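Local coordinates for protein adenylyltransferase VopS (Vibrio parahaemolyticus, PDB 3LET) that transfers AMP from ATP to a specific threonine of host Rho GTPases through its Fic domain, blocking their signalling to actin, at residues E242-Q247 / I272-F277. Numbering follows the deposited sequence.
Sequences EGMLKQ and IGYHGF
The ring of Y274 lies against the backbone and side chain of M244. M244 CB sits over one face of the ring, 3.7 Å from its centroid and 18° off the normal, a CH-pi contact displaced toward the rim. Beyond CB the methionine folds back: bends at chi2 and chi3 return the methyl to the tyrosine, with M244 CE 3.5 Å from Y274 CE1 and close to the hydroxyl as well. The sulfur stays farther off, M244 SD being 5.2 Å from the ring centroid in an oblique Met-aromatic contact. One residue on, L245 has CG anti to its own N (chi1 176°), which carries CD2 into the bend after Y274. L245 CD2 rests 3.8 Å from G276 CA, packing directly on glycine backbone, and equally near F277 CE2, meeting that ring obliquely. H275, with positive phi, is the C-prime residue of the Schellman motif that ends helix 260-274 and leads the chain into G276 and F277. Near E242 the contact becomes polar: E242 CA makes a CH...O approach to G276 O at 3.5 Å, and a single water donates to both E242 OE1 and G276 O, at 2.6 Å from the carboxylate oxygen. The contact packs helix 238-255 against the end of helix 260-274, where the Fic motif begins at H275; F277 N gives a hydrogen bond to OD1 of N281, which probably takes part in binding ATP. Helix 113-139 packs on M244 and Y274 through Q135, while M207 of helix 207-217 touches E242, L245 and F277.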
# COMPACT_ATOMS: atom_id res chain seq x y z
N GLU A 242 0.14 -0.03 -0.82
CA GLU A 242 1.33 0.68 -0.40
C GLU A 242 2.26 -0.29 0.32
O GLU A 242 3.47 -0.24 0.12
CB GLU A 242 0.96 1.85 0.49
CG GLU A 242 2.15 2.53 1.14
CD GLU A 242 1.70 3.65 2.08
OE1 GLU A 242 1.81 4.82 1.68
OE2 GLU A 242 1.19 3.36 3.19
N GLY A 243 1.72 -1.17 1.15
CA GLY A 243 2.57 -2.12 1.88
C GLY A 243 3.29 -3.09 0.91
O GLY A 243 4.45 -3.46 1.10
N MET A 244 2.58 -3.52 -0.12
CA MET A 244 3.17 -4.45 -1.11
C MET A 244 4.27 -3.74 -1.90
O MET A 244 5.33 -4.32 -2.16
CB MET A 244 2.08 -4.96 -2.06
CG MET A 244 1.14 -6.03 -1.46
SD MET A 244 2.00 -7.46 -0.79
CE MET A 244 2.42 -8.41 -2.28
N LEU A 245 4.05 -2.48 -2.27
CA LEU A 245 5.10 -1.73 -2.99
C LEU A 245 6.36 -1.63 -2.09
O LEU A 245 7.51 -1.81 -2.53
CB LEU A 245 4.61 -0.33 -3.37
CG LEU A 245 5.68 0.55 -4.02
CD1 LEU A 245 6.28 -0.17 -5.22
CD2 LEU A 245 5.05 1.90 -4.43
N LYS A 246 6.13 -1.30 -0.82
CA LYS A 246 7.22 -1.11 0.11
C LYS A 246 8.01 -2.41 0.22
O LYS A 246 9.25 -2.40 0.20
CB LYS A 246 6.66 -0.68 1.47
CG LYS A 246 7.71 -0.61 2.60
CD LYS A 246 7.03 -0.14 3.88
CE LYS A 246 7.87 -0.48 5.12
NZ LYS A 246 9.09 0.34 5.17
N GLN A 247 7.31 -3.54 0.35
CA GLN A 247 8.02 -4.82 0.53
C GLN A 247 8.67 -5.20 -0.79
O GLN A 247 9.70 -5.88 -0.81
CB GLN A 247 7.01 -5.92 0.95
CG GLN A 247 7.53 -7.35 0.81
CD GLN A 247 8.79 -7.62 1.63
OE1 GLN A 247 9.01 -7.02 2.69
NE2 GLN A 247 9.63 -8.53 1.13
N ILE A 272 2.59 0.45 -10.27
CA ILE A 272 1.29 0.52 -10.89
C ILE A 272 0.54 -0.76 -10.58
O ILE A 272 -0.67 -0.74 -10.29
CB ILE A 272 1.38 0.75 -12.41
CG1 ILE A 272 1.96 2.15 -12.70
CG2 ILE A 272 -0.00 0.65 -13.06
CD1 ILE A 272 2.47 2.30 -14.16
N GLY A 273 1.26 -1.87 -10.58
CA GLY A 273 0.68 -3.19 -10.41
C GLY A 273 0.14 -3.44 -9.01
O GLY A 273 -0.82 -4.19 -8.82
N TYR A 274 0.79 -2.87 -8.01
CA TYR A 274 0.34 -3.03 -6.62
C TYR A 274 -0.54 -1.85 -6.21
O TYR A 274 -1.12 -1.87 -5.13
CB TYR A 274 1.54 -3.10 -5.69
CG TYR A 274 2.28 -4.42 -5.67
CD1 TYR A 274 1.57 -5.63 -5.51
CD2 TYR A 274 3.67 -4.46 -5.72
CE1 TYR A 274 2.23 -6.83 -5.44
CE2 TYR A 274 4.34 -5.66 -5.67
CZ TYR A 274 3.60 -6.85 -5.53
OH TYR A 274 4.23 -8.05 -5.47
N HIS A 275 -0.62 -0.81 -7.05
CA HIS A 275 -1.35 0.42 -6.71
C HIS A 275 -0.75 1.00 -5.43
O HIS A 275 -1.42 1.10 -4.40
CB HIS A 275 -2.85 0.15 -6.50
CG HIS A 275 -3.54 -0.28 -7.76
ND1 HIS A 275 -4.11 0.63 -8.63
CD2 HIS A 275 -3.68 -1.50 -8.33
CE1 HIS A 275 -4.61 -0.03 -9.66
NE2 HIS A 275 -4.37 -1.31 -9.50
N GLY A 276 0.52 1.35 -5.49
CA GLY A 276 1.26 1.73 -4.28
C GLY A 276 0.91 3.10 -3.72
O GLY A 276 1.33 3.42 -2.58
N PHE A 277 0.20 3.92 -4.50
CA PHE A 277 -0.23 5.25 -4.05
C PHE A 277 -1.73 5.40 -4.25
O PHE A 277 -2.33 4.69 -5.05
CB PHE A 277 0.54 6.36 -4.82
CG PHE A 277 2.02 6.29 -4.62
CD1 PHE A 277 2.61 6.85 -3.48
CD2 PHE A 277 2.81 5.58 -5.49
CE1 PHE A 277 3.98 6.74 -3.26
CE2 PHE A 277 4.20 5.46 -5.28
CZ PHE A 277 4.78 6.06 -4.16
O HOH W 1 1.19 5.45 -0.76